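PDB 1I0R: conserved hypothetical protein, which reduces ferric iron held by a variety of chelators (siderophores) with NADH or NADPH as electron donor, working as a flavin-binding homodimer. Local coordinates for residues B[61-65]-B[100-105]. Numbering follows the deposited sequence.
Sequences AFGVS and TGVPLV
Val102 lays its two methyls on the faces of successive peptide planes, CG1 on that of Ala61-Phe62, 3.8 Å from Phe62 N, and CG2 on that of Phe62-Gly63, 4.0 Å from Gly63 N. The one aromatic ring, that of Phe62, is turned to the other side of the strand, with Val64 CG2 in plane at its edge and Val44, Ala115 and Val117 around it. Such two-sidedness is the general rule of a barrel strand, one row of side chains facing the interior and the other facing whatever packs on the outside. In the outward row, Ala61 CB touches Val102 CG1 at 3.7 Å and, next to it, Thr100 CB, while Thr100 OG1 bonds Glu114. Gly63 bears no side chain, and Leu104 CD2 comes to 4.0 Å from its CA. The polar link lies at the far end. With its OG anti to the carbonyl carbon (chi1 -61°), Ser65 donates to Val105 O over 2.7 Å, in the carbonyl plane on a lone pair, at a C=O...OG angle of 127°. A water donates to Ser65 OG and accepts from Val105 N at 2.9 Å, bridging the two segments. These run roughly parallel, 22° apart, yet share no sheet: 61-67 is a strand of the six-stranded antiparallel barrel of the flavin reductase fold, and 103-105, paired with 95-97, packs over its outside.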
ATOM      1  N   ALA B  61      -0.029 -13.286  15.292  1.00 19.32           N
ATOM      2  CA  ALA B  61      -0.150 -13.827  13.942  1.00 18.68           C
ATOM      3  C   ALA B  61      -1.358 -13.261  13.220  1.00 18.19           C
ATOM      4  O   ALA B  61      -2.295 -12.792  13.853  1.00 18.80           O
ATOM      5  CB  ALA B  61      -0.242 -15.367  13.985  1.00 19.64           C
ATOM      6  N   PHE B  62      -1.315 -13.270  11.896  1.00 17.43           N
ATOM      7  CA  PHE B  62      -2.446 -12.793  11.117  1.00 17.71           C
ATOM      8  C   PHE B  62      -2.514 -13.426   9.742  1.00 17.33           C
ATOM      9  O   PHE B  62      -1.509 -13.953   9.222  1.00 18.04           O
ATOM     10  CB  PHE B  62      -2.450 -11.229  11.007  1.00 17.92           C
ATOM     11  CG  PHE B  62      -1.294 -10.631  10.217  1.00 18.23           C
ATOM     12  CD1 PHE B  62      -1.360 -10.509   8.825  1.00 17.42           C
ATOM     13  CD2 PHE B  62      -0.174 -10.131  10.880  1.00 18.42           C
ATOM     14  CE1 PHE B  62      -0.306  -9.894   8.109  1.00 17.30           C
ATOM     15  CE2 PHE B  62       0.876  -9.515  10.186  1.00 18.06           C
ATOM     16  CZ  PHE B  62       0.806  -9.401   8.804  1.00 18.22           C
ATOM     17  N   GLY B  63      -3.708 -13.390   9.164  1.00 16.68           N
ATOM     18  CA  GLY B  63      -3.897 -13.915   7.831  1.00 16.52           C
ATOM     19  C   GLY B  63      -4.422 -12.806   6.947  1.00 16.93           C
ATOM     20  O   GLY B  63      -5.043 -11.863   7.450  1.00 16.01           O
ATOM     21  N   VAL B  64      -4.182 -12.911   5.644  1.00 16.69           N
ATOM     22  CA  VAL B  64      -4.672 -11.911   4.701  1.00 17.77           C
ATOM     23  C   VAL B  64      -5.338 -12.634   3.531  1.00 17.12           C
ATOM     24  O   VAL B  64      -4.726 -13.517   2.919  1.00 18.06           O
ATOM     25  CB  VAL B  64      -3.518 -11.029   4.099  1.00 17.39           C
ATOM     26  CG1 VAL B  64      -4.080 -10.081   3.023  1.00 18.06           C
ATOM     27  CG2 VAL B  64      -2.856 -10.211   5.196  1.00 17.82           C
ATOM     28  N   SER B  65      -6.588 -12.284   3.235  1.00 17.16           N
ATOM     29  CA  SER B  65      -7.286 -12.835   2.076  1.00 17.76           C
ATOM     30  C   SER B  65      -7.390 -11.694   1.044  1.00 17.69           C
ATOM     31  O   SER B  65      -7.924 -10.622   1.361  1.00 18.21           O
ATOM     32  CB  SER B  65      -8.704 -13.263   2.447  1.00 18.26           C
ATOM     33  OG  SER B  65      -8.665 -14.268   3.440  1.00 20.20           O
ATOM     34  N   THR B 100      -0.117 -21.396  12.132  1.00 22.90           N
ATOM     35  CA  THR B 100      -0.040 -20.331  13.135  1.00 23.37           C
ATOM     36  C   THR B 100      -1.300 -20.229  13.979  1.00 23.27           C
ATOM     37  O   THR B 100      -1.311 -19.514  14.983  1.00 23.98           O
ATOM     38  CB  THR B 100       0.145 -18.944  12.509  1.00 23.91           C
ATOM     39  OG1 THR B 100      -1.072 -18.581  11.846  1.00 24.94           O
ATOM     40  CG2 THR B 100       1.300 -18.925  11.544  1.00 24.58           C
ATOM     41  N   GLY B 101      -2.363 -20.915  13.567  1.00 22.70           N
ATOM     42  CA  GLY B 101      -3.605 -20.870  14.309  1.00 22.37           C
ATOM     43  C   GLY B 101      -4.628 -19.883  13.779  1.00 22.59           C
ATOM     44  O   GLY B 101      -5.769 -19.853  14.241  1.00 22.74           O
ATOM     45  N   VAL B 102      -4.240 -19.056  12.811  1.00 22.74           N
ATOM     46  CA  VAL B 102      -5.223 -18.104  12.305  1.00 22.89           C
ATOM     47  C   VAL B 102      -6.156 -18.705  11.255  1.00 22.33           C
ATOM     48  O   VAL B 102      -5.786 -19.626  10.530  1.00 21.77           O
ATOM     49  CB  VAL B 102      -4.550 -16.855  11.690  1.00 23.70           C
ATOM     50  CG1 VAL B 102      -3.544 -16.276  12.670  1.00 24.17           C
ATOM     51  CG2 VAL B 102      -3.885 -17.208  10.387  1.00 23.68           C
ATOM     52  N   PRO B 103      -7.395 -18.199  11.177  1.00 22.25           N
ATOM     53  CA  PRO B 103      -8.326 -18.716  10.183  1.00 22.46           C
ATOM     54  C   PRO B 103      -8.003 -18.038   8.847  1.00 22.35           C
ATOM     55  O   PRO B 103      -7.968 -16.806   8.773  1.00 24.22           O
ATOM     56  CB  PRO B 103      -9.692 -18.293  10.735  1.00 23.01           C
ATOM     57  CG  PRO B 103      -9.403 -17.024  11.415  1.00 22.60           C
ATOM     58  CD  PRO B 103      -8.069 -17.270  12.105  1.00 22.29           C
ATOM     59  N   LEU B 104      -7.742 -18.819   7.807  1.00 21.45           N
ATOM     60  CA  LEU B 104      -7.449 -18.260   6.487  1.00 20.92           C
ATOM     61  C   LEU B 104      -8.716 -18.374   5.657  1.00 20.94           C
ATOM     62  O   LEU B 104      -9.114 -19.487   5.265  1.00 21.37           O
ATOM     63  CB  LEU B 104      -6.314 -19.039   5.817  1.00 20.87           C
ATOM     64  CG  LEU B 104      -5.035 -19.025   6.658  1.00 21.58           C
ATOM     65  CD1 LEU B 104      -4.100 -20.171   6.242  1.00 22.38           C
ATOM     66  CD2 LEU B 104      -4.364 -17.640   6.496  1.00 22.26           C
ATOM     67  N   VAL B 105      -9.361 -17.229   5.397  1.00 20.63           N
ATOM     68  CA  VAL B 105     -10.595 -17.225   4.613  1.00 20.24           C
ATOM     69  C   VAL B 105     -10.298 -17.400   3.128  1.00 20.83           C
ATOM     70  O   VAL B 105      -9.617 -16.569   2.514  1.00 20.21           O
ATOM     71  CB  VAL B 105     -11.395 -15.922   4.829  1.00 20.17           C
ATOM     72  CG1 VAL B 105     -12.630 -15.903   3.937  1.00 20.36           C
ATOM     73  CG2 VAL B 105     -11.816 -15.806   6.283  1.00 20.10           C
TER
HETATM   74  O   HOH W   1      -7.671 -14.906   5.897  1.00 20.98           O